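Local structure of hemolysin-like protein containing CBS domains (Oenococcus oeni, 3OCO) at residues A[10-14]-A[139-143]; A[36-42]-A[83-89]; A[116-120]-A[130-134]. The protein is of unknown function but carries paired CBS domains, which form the crystallised part of a membrane protein whose family is tentatively credited with binding flavin adenine dinucleotide. One frame throughout, in Å; residues are numbered along the deposited sequence.

Contact 1: A[10-14]-A[139-143]; sequences FMQRA and EELFG
The rings of Phe10 and Phe142 lie almost parallel, their planes at 3°, but they are slid so far apart, with centroids 5.6 Å from each other, that they barely overlap. Phe10 CD1 meets Phe142 CE1 at 3.8 Å. At the edge of the Phe10 ring, near its plane, sits a methyl group: Leu141 CD1, 4.1 Å from Phe10 CE1. Phe142 has the CB of its own neighbour Leu141 over one face, offset toward the rim. The guanidinium of Arg13 has Leu141 O over one face, with Arg13 NE 3.8 Å from that oxygen, while Glu140 O and Gly143 CA lie at its edge. These pairings join the N-terminal helix 10-19 to helix 134-142, the closing helix of the second CBS domain. The second subunit packs on the same apolar patch: its Leu141 meets Leu141, its Asn18 meets Phe10 and its Met108 meets Phe142. Phe10 swings its ring across to Phe142 because its CG stands opposite the backbone N (chi1 162°). Leu141 suits the helix interface because its two methyls divide the work, CD1 going to the ring and CD2 to Ala14 CA at 3.8 Å, where the small alanine leaves its CA accessible to the methyl. Arg13 lays its aliphatic stem along the carbonyl oxygens of Glu140 and Leu141, CD 3.5 Å from Glu140 O, and its NE makes a weak hydrogen bond to Ala8 O.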
loop_
_atom_site.group_PDB
_atom_site.type_symbol
_atom_site.label_atom_id
_atom_site.label_comp_id
_atom_site.label_asym_id
_atom_site.label_seq_id
_atom_site.Cartn_x
_atom_site.Cartn_y
_atom_site.Cartn_z
ATOM N N PHE A 10 -8.075 -14.965 -12.544
ATOM C CA PHE A 10 -8.531 -14.045 -11.506
ATOM C C PHE A 10 -9.925 -14.367 -10.987
ATOM O O PHE A 10 -10.150 -14.367 -9.775
ATOM C CB PHE A 10 -8.497 -12.589 -11.995
ATOM C CG PHE A 10 -9.343 -11.648 -11.163
ATOM C CD1 PHE A 10 -8.948 -11.284 -9.878
ATOM C CD2 PHE A 10 -10.539 -11.146 -11.658
ATOM C CE1 PHE A 10 -9.725 -10.423 -9.106
ATOM C CE2 PHE A 10 -11.322 -10.290 -10.898
ATOM C CZ PHE A 10 -10.919 -9.927 -9.620
HETATM N N MSE A 11 -10.865 -14.628 -11.890
HETATM C CA MSE A 11 -12.246 -14.782 -11.460
HETATM C C MSE A 11 -12.402 -15.963 -10.491
HETATM O O MSE A 11 -13.302 -15.970 -9.646
HETATM C CB MSE A 11 -13.179 -14.890 -12.657
HETATM C CG MSE A 11 -14.591 -14.369 -12.389
HETATM SE SE MSE A 11 -14.698 -12.671 -11.405
HETATM C CE MSE A 11 -15.453 -13.365 -9.725
ATOM N N GLN A 12 -11.492 -16.931 -10.593
ATOM C CA GLN A 12 -11.505 -18.125 -9.747
ATOM C C GLN A 12 -10.838 -17.879 -8.414
ATOM O O GLN A 12 -11.304 -18.350 -7.370
ATOM C CB GLN A 12 -10.767 -19.264 -10.432
ATOM C CG GLN A 12 -11.517 -19.901 -11.557
ATOM C CD GLN A 12 -10.733 -21.036 -12.165
ATOM O OE1 GLN A 12 -10.028 -20.856 -13.161
ATOM N NE2 GLN A 12 -10.834 -22.213 -11.557
ATOM N N ARG A 13 -9.712 -17.174 -8.466
ATOM C CA ARG A 13 -9.044 -16.743 -7.257
ATOM C C ARG A 13 -10.031 -15.903 -6.452
ATOM O O ARG A 13 -10.102 -16.012 -5.239
ATOM C CB ARG A 13 -7.775 -15.955 -7.589
ATOM C CG ARG A 13 -6.719 -16.755 -8.352
ATOM C CD ARG A 13 -5.303 -16.203 -8.116
ATOM N NE ARG A 13 -4.514 -16.127 -9.348
ATOM C CZ ARG A 13 -3.217 -15.825 -9.400
ATOM N NH1 ARG A 13 -2.545 -15.576 -8.282
ATOM N NH2 ARG A 13 -2.593 -15.775 -10.573
ATOM N N ALA A 14 -10.806 -15.073 -7.139
ATOM C CA ALA A 14 -11.864 -14.308 -6.488
ATOM C C ALA A 14 -12.893 -15.219 -5.808
ATOM O O ALA A 14 -13.238 -14.995 -4.648
ATOM C CB ALA A 14 -12.551 -13.377 -7.482
ATOM N N GLU A 139 -2.569 -10.524 -2.255
ATOM C CA GLU A 139 -1.734 -11.697 -2.467
ATOM C C GLU A 139 -2.558 -12.881 -2.920
ATOM O O GLU A 139 -2.113 -13.666 -3.751
ATOM C CB GLU A 139 -0.987 -12.070 -1.194
ATOM C CG GLU A 139 0.139 -11.129 -0.809
ATOM C CD GLU A 139 0.999 -11.717 0.285
ATOM O OE1 GLU A 139 0.946 -11.207 1.426
ATOM O OE2 GLU A 139 1.701 -12.713 0.004
ATOM N N GLU A 140 -3.751 -13.015 -2.347
ATOM C CA GLU A 140 -4.647 -14.126 -2.664
ATOM C C GLU A 140 -5.169 -14.014 -4.096
ATOM O O GLU A 140 -5.293 -15.013 -4.807
ATOM C CB GLU A 140 -5.823 -14.159 -1.681
ATOM C CG GLU A 140 -6.122 -15.540 -1.098
ATOM C CD GLU A 140 -4.901 -16.165 -0.444
ATOM O OE1 GLU A 140 -4.212 -15.471 0.341
ATOM O OE2 GLU A 140 -4.631 -17.353 -0.722
ATOM N N LEU A 141 -5.466 -12.783 -4.505
ATOM C CA LEU A 141 -6.044 -12.508 -5.806
ATOM C C LEU A 141 -5.005 -12.453 -6.927
ATOM O O LEU A 141 -5.361 -12.606 -8.095
ATOM C CB LEU A 141 -6.826 -11.189 -5.783
ATOM C CG LEU A 141 -8.070 -11.010 -4.912
ATOM C CD1 LEU A 141 -8.682 -9.667 -5.237
ATOM C CD2 LEU A 141 -9.104 -12.116 -5.099
ATOM N N PHE A 142 -3.734 -12.243 -6.586
ATOM C CA PHE A 142 -2.714 -12.037 -7.613
ATOM C C PHE A 142 -1.342 -12.643 -7.320
ATOM O O PHE A 142 -0.338 -12.180 -7.856
ATOM C CB PHE A 142 -2.561 -10.547 -7.876
ATOM C CG PHE A 142 -3.851 -9.864 -8.212
ATOM C CD1 PHE A 142 -4.424 -10.019 -9.460
ATOM C CD2 PHE A 142 -4.495 -9.068 -7.282
ATOM C CE1 PHE A 142 -5.615 -9.395 -9.765
ATOM C CE2 PHE A 142 -5.687 -8.432 -7.590
ATOM C CZ PHE A 142 -6.245 -8.597 -8.826
ATOM N N GLY A 143 -1.299 -13.679 -6.487
ATOM C CA GLY A 143 -0.046 -14.330 -6.157
ATOM C C GLY A 143 1.083 -13.343 -5.923
ATOM O O GLY A 143 0.883 -12.250 -5.385
#

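Contact 2: A[36-42]-A[83-89]; sequences DVDETIA and DDKAKIS
Asp36 brings its carbonyl oxygen to 3.3 Å from Ile88 CG1, while its carboxylate is turned to Asp38, Asn62 and Thr59. OD2 accepts from Asp38 N in an Asx turn, met from above the carboxylate plane, and OD1 is held by Asn62 N and Thr59 OG1. A type I turn then runs from Asp36 to Glu39. Within it Val37 presses CG2 on Ser89 CB at 3.4 Å, a tight carbon pair; with CG2 anti to the backbone N, this branch is the one that reaches the serine, and Val37 O takes a weak bond from Ser89 N. Asp38, at the outer side, is linked through a water to Ser89 OG. The bends of the Lys87 chain at chi2 and chi4 lay CD 3.2 Å from Asp38 O and bring NZ near the Asp38 carboxylate, though not to salt-bridge distance. Glu39 turns its carboxylate back to accept from Asp36 N, and its carbonyl oxygen receives Ile88 N at 2.8 Å, nearly along the C=O axis. Thr40 forms the single backbone bridge with Lys87 and N-caps the helix that follows; its OG1 is also bonded to Asp43 OD2. Ile41 N donates to Ala86 O at 2.8 Å, and its side chain runs from Ala86 to Ile76 and Ala80 of helix 73-83, a buried place that suits a branched hydrocarbon. Ala42 N donates a hydrogen bond to Asp84 O at 2.9 Å, in the carbonyl plane and on a lone pair; the Ala42 methyl is small enough to pack on Asp84 CB at 3.6 Å. The loop between helix 73-83 and strand 96-99, leading from one CBS motif to the next, thus pairs with the strand-to-helix turn of the first motif, consistent with the tandem CBS-pair fold.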
loop_
_atom_site.group_PDB
_atom_site.type_symbol
_atom_site.label_atom_id
_atom_site.label_comp_id
_atom_site.label_asym_id
_atom_site.label_seq_id
_atom_site.Cartn_x
_atom_site.Cartn_y
_atom_site.Cartn_z
ATOM N N ASP A 36 5.411 -0.331 20.423
ATOM C CA ASP A 36 4.703 -0.170 21.692
ATOM C C ASP A 36 4.188 1.262 21.891
ATOM O O ASP A 36 4.826 2.223 21.461
ATOM C CB ASP A 36 5.618 -0.571 22.857
ATOM C CG ASP A 36 4.895 -0.566 24.195
ATOM O OD1 ASP A 36 3.917 -1.330 24.327
ATOM O OD2 ASP A 36 5.297 0.202 25.106
ATOM N N VAL A 37 3.040 1.394 22.555
ATOM C CA VAL A 37 2.422 2.700 22.772
ATOM C C VAL A 37 3.361 3.687 23.490
ATOM O O VAL A 37 3.185 4.902 23.405
ATOM C CB VAL A 37 1.103 2.568 23.557
ATOM C CG1 VAL A 37 1.358 1.991 24.963
ATOM C CG2 VAL A 37 0.401 3.901 23.641
ATOM N N ASP A 38 4.369 3.162 24.181
ATOM C CA ASP A 38 5.294 4.005 24.933
ATOM C C ASP A 38 6.665 4.148 24.283
ATOM O O ASP A 38 7.586 4.720 24.872
ATOM C CB ASP A 38 5.468 3.472 26.347
ATOM C CG ASP A 38 4.437 4.025 27.309
ATOM O OD1 ASP A 38 3.505 4.734 26.866
ATOM O OD2 ASP A 38 4.570 3.747 28.516
ATOM N N GLU A 39 6.822 3.607 23.084
ATOM C CA GLU A 39 8.042 3.868 22.338
ATOM C C GLU A 39 7.934 5.246 21.716
ATOM O O GLU A 39 6.834 5.780 21.552
ATOM C CB GLU A 39 8.304 2.789 21.297
ATOM C CG GLU A 39 9.529 1.950 21.634
ATOM C CD GLU A 39 9.267 0.458 21.536
ATOM O OE1 GLU A 39 8.515 0.035 20.627
ATOM O OE2 GLU A 39 9.822 -0.295 22.368
ATOM N N THR A 40 9.080 5.842 21.414
ATOM C CA THR A 40 9.113 7.165 20.819
ATOM C C THR A 40 9.045 7.070 19.301
ATOM O O THR A 40 9.327 6.027 18.714
ATOM C CB THR A 40 10.409 7.845 21.135
ATOM O OG1 THR A 40 11.463 7.063 20.563
ATOM C CG2 THR A 40 10.609 7.938 22.659
ATOM N N ILE A 41 8.691 8.179 18.671
ATOM C CA ILE A 41 8.612 8.222 17.236
ATOM C C ILE A 41 9.956 7.833 16.671
ATOM O O ILE A 41 10.039 7.047 15.741
ATOM C CB ILE A 41 8.247 9.604 16.762
ATOM C CG1 ILE A 41 6.882 9.998 17.322
ATOM C CG2 ILE A 41 8.248 9.656 15.235
ATOM C CD1 ILE A 41 5.732 9.561 16.467
ATOM N N ALA A 42 11.014 8.362 17.261
ATOM C CA ALA A 42 12.365 8.058 16.802
ATOM C C ALA A 42 12.622 6.567 16.744
ATOM O O ALA A 42 13.390 6.104 15.906
ATOM C CB ALA A 42 13.391 8.727 17.695
ATOM N N ASP A 83 9.206 16.366 16.251
ATOM C CA ASP A 83 9.636 16.038 17.601
ATOM C C ASP A 83 9.647 14.529 17.776
ATOM O O ASP A 83 8.623 13.938 18.103
ATOM C CB ASP A 83 8.681 16.653 18.614
ATOM C CG ASP A 83 9.109 16.398 20.041
ATOM O OD1 ASP A 83 10.165 15.763 20.249
ATOM O OD2 ASP A 83 8.388 16.845 20.956
ATOM N N ASP A 84 10.804 13.915 17.551
ATOM C CA ASP A 84 10.907 12.460 17.535
ATOM C C ASP A 84 10.902 11.821 18.925
ATOM O O ASP A 84 11.093 10.612 19.053
ATOM C CB ASP A 84 12.161 12.016 16.787
ATOM C CG ASP A 84 13.436 12.376 17.516
ATOM O OD1 ASP A 84 13.347 12.875 18.657
ATOM O OD2 ASP A 84 14.534 12.162 16.950
ATOM N N LYS A 85 10.706 12.626 19.962
ATOM C CA LYS A 85 10.667 12.094 21.323
ATOM C C LYS A 85 9.234 11.828 21.744
ATOM O O LYS A 85 8.993 11.154 22.737
ATOM C CB LYS A 85 11.365 13.045 22.297
ATOM C CG LYS A 85 12.836 13.243 21.956
ATOM C CD LYS A 85 13.475 14.379 22.722
ATOM C CE LYS A 85 14.986 14.360 22.524
ATOM N NZ LYS A 85 15.591 13.047 22.916
ATOM N N ALA A 86 8.281 12.348 20.979
ATOM C CA ALA A 86 6.879 12.073 21.241
ATOM C C ALA A 86 6.627 10.573 21.155
ATOM O O ALA A 86 7.339 9.859 20.452
ATOM C CB ALA A 86 5.994 12.831 20.268
ATOM N N LYS A 87 5.619 10.106 21.886
ATOM C CA LYS A 87 5.323 8.681 22.031
ATOM C C LYS A 87 4.400 8.245 20.922
ATOM O O LYS A 87 3.593 9.036 20.444
ATOM C CB LYS A 87 4.602 8.409 23.368
ATOM C CG LYS A 87 5.389 8.741 24.635
ATOM C CD LYS A 87 6.575 7.802 24.777
ATOM C CE LYS A 87 7.166 7.920 26.141
ATOM N NZ LYS A 87 6.044 7.847 27.143
ATOM N N ILE A 88 4.467 6.967 20.561
ATOM C CA ILE A 88 3.631 6.445 19.489
ATOM C C ILE A 88 2.167 6.822 19.707
ATOM O O ILE A 88 1.450 7.112 18.753
ATOM C CB ILE A 88 3.774 4.924 19.351
ATOM C CG1 ILE A 88 5.237 4.551 19.150
ATOM C CG2 ILE A 88 2.996 4.430 18.153
ATOM C CD1 ILE A 88 5.772 4.970 17.809
ATOM N N SER A 89 1.728 6.821 20.963
ATOM C CA SER A 89 0.339 7.138 21.286
ATOM C C SER A 89 -0.120 8.462 20.690
ATOM O O SER A 89 -1.306 8.678 20.452
ATOM C CB SER A 89 0.139 7.182 22.806
ATOM O OG SER A 89 1.071 8.071 23.410
HETATM O O HOH W 1 2.320 6.915 25.743
#

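Contact 3: A[116-120]-A[130-134]; sequences VPMAI and GIITD
Ala119 and Ile132 form a hydrogen-bonded antiparallel pair in which each residue uses both its N-H and its carbonyl. Ala119 N donates to Ile132 O at 3.0 Å, almost straight at 174° and in the carbonyl plane; Ile132 N returns a bond to Ala119 O at 2.9 Å, the donor tilted slightly from the plane of the Ala119 carbonyl. Ile120 and Ile131, the adjoining non-hydrogen-bonded pair, look to other strands of this sheet: the backbone of Ile120 is hydrogen-bonded to Val96 and Val98, that of Ile131 to Val27. Farther along, a water joins the two segments, donating to Pro117 O at 2.6 Å and accepting from Asp134 N at 2.8 Å. Thr133, the N-cap residue of helix 134-142, has its own N bonded to Asp136 OD2, while its CG2 sits only 3.1 Å from Pro117 O. On the Ile120 and Ile131 face, the selenium of selenomethionine Met118 meets Ile131 CD1 at 4.0 Å, and Pro57 packs on both side chains. Ile131 CG1 lies between the backbone N and the carbonyl carbon (chi1 72°), which leads CD1 to the selenium. In this buried hairpin of the second CBS domain, neighbouring strands, the water and Asp136 satisfy these backbone groups, consistent with sheet faces given to apolar packing.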
loop_
_atom_site.group_PDB
_atom_site.type_symbol
_atom_site.label_atom_id
_atom_site.label_comp_id
_atom_site.label_asym_id
_atom_site.label_seq_id
_atom_site.Cartn_x
_atom_site.Cartn_y
_atom_site.Cartn_z
ATOM N N VAL A 116 -10.914 1.610 8.799
ATOM C CA VAL A 116 -9.554 1.293 9.200
ATOM C C VAL A 116 -8.896 0.482 8.088
ATOM O O VAL A 116 -9.580 -0.210 7.339
ATOM C CB VAL A 116 -9.516 0.512 10.546
ATOM C CG1 VAL A 116 -10.156 1.331 11.653
ATOM C CG2 VAL A 116 -10.219 -0.831 10.416
ATOM N N PRO A 117 -7.566 0.581 7.954
ATOM C CA PRO A 117 -6.881 -0.247 6.962
ATOM C C PRO A 117 -6.283 -1.485 7.629
ATOM O O PRO A 117 -5.551 -2.260 7.013
ATOM C CB PRO A 117 -5.764 0.676 6.457
ATOM C CG PRO A 117 -5.685 1.833 7.472
ATOM C CD PRO A 117 -6.634 1.520 8.594
HETATM N N MSE A 118 -6.594 -1.678 8.905
HETATM C CA MSE A 118 -6.083 -2.846 9.593
HETATM C C MSE A 118 -7.136 -3.555 10.421
HETATM O O MSE A 118 -7.835 -2.943 11.221
HETATM C CB MSE A 118 -4.869 -2.510 10.451
HETATM C CG MSE A 118 -4.358 -3.731 11.215
HETATM SE SE MSE A 118 -2.575 -3.522 11.930
HETATM C CE MSE A 118 -2.959 -2.742 13.667
ATOM N N ALA A 119 -7.246 -4.855 10.199
ATOM C CA ALA A 119 -8.074 -5.704 11.028
ATOM C C ALA A 119 -7.153 -6.570 11.860
ATOM O O ALA A 119 -6.146 -7.076 11.355
ATOM C CB ALA A 119 -8.950 -6.562 10.169
ATOM N N ILE A 120 -7.482 -6.734 13.138
ATOM C CA ILE A 120 -6.706 -7.614 13.989
ATOM C C ILE A 120 -7.517 -8.880 14.200
ATOM O O ILE A 120 -8.666 -8.816 14.663
ATOM C CB ILE A 120 -6.369 -6.957 15.363
ATOM C CG1 ILE A 120 -5.340 -5.839 15.210
ATOM C CG2 ILE A 120 -5.753 -7.963 16.280
ATOM C CD1 ILE A 120 -5.753 -4.732 14.307
ATOM N N GLY A 130 -3.342 -12.908 14.437
ATOM C CA GLY A 130 -2.586 -12.247 13.390
ATOM C C GLY A 130 -3.345 -11.020 12.905
ATOM O O GLY A 130 -4.374 -10.647 13.500
ATOM N N ILE A 131 -2.846 -10.388 11.830
ATOM C CA ILE A 131 -3.471 -9.187 11.301
ATOM C C ILE A 131 -3.726 -9.303 9.801
ATOM O O ILE A 131 -3.130 -10.142 9.115
ATOM C CB ILE A 131 -2.603 -7.915 11.537
ATOM C CG1 ILE A 131 -1.363 -7.909 10.634
ATOM C CG2 ILE A 131 -2.213 -7.775 12.984
ATOM C CD1 ILE A 131 -0.472 -6.674 10.802
ATOM N N ILE A 132 -4.606 -8.441 9.303
ATOM C CA ILE A 132 -4.895 -8.364 7.871
ATOM C C ILE A 132 -4.964 -6.931 7.386
ATOM O O ILE A 132 -5.566 -6.075 8.040
ATOM C CB ILE A 132 -6.255 -8.979 7.500
ATOM C CG1 ILE A 132 -6.259 -10.493 7.724
ATOM C CG2 ILE A 132 -6.602 -8.618 6.055
ATOM C CD1 ILE A 132 -7.658 -11.079 7.792
ATOM N N THR A 133 -4.351 -6.692 6.231
ATOM C CA THR A 133 -4.516 -5.446 5.490
ATOM C C THR A 133 -4.632 -5.719 3.989
ATOM O O THR A 133 -4.407 -6.839 3.525
ATOM C CB THR A 133 -3.345 -4.509 5.727
ATOM O OG1 THR A 133 -2.154 -5.090 5.174
ATOM C CG2 THR A 133 -3.164 -4.275 7.232
ATOM N N ASP A 134 -4.994 -4.690 3.232
ATOM C CA ASP A 134 -5.083 -4.815 1.790
ATOM C C ASP A 134 -3.937 -5.648 1.173
ATOM O O ASP A 134 -4.180 -6.523 0.358
ATOM C CB ASP A 134 -5.195 -3.429 1.124
ATOM C CG ASP A 134 -4.124 -2.438 1.604
ATOM O OD1 ASP A 134 -3.008 -2.866 1.980
ATOM O OD2 ASP A 134 -4.402 -1.219 1.600
HETATM O O HOH W 2 -5.407 -2.135 4.387
#

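How the contacts relate
From the N terminus, helix 10-19 opens contact 1, which closes only at the last modelled residues and so encloses nearly the whole chain. Inside that loop the chain enters the first CBS domain and, at 36-42, opens contact 2; this closes at 83-89, once helix 73-83 has ended and the chain heads for the second domain. Contact 3 follows in series, a short hairpin loop between strands 119-122 and 128-132. Helix 134-142 then leads directly from contact 3 to contact 1. No loops cross. Contacts 1 and 2 lie on opposite sides of the chain's centre, about 38 Å apart between centres, with contact 3 close to that centre.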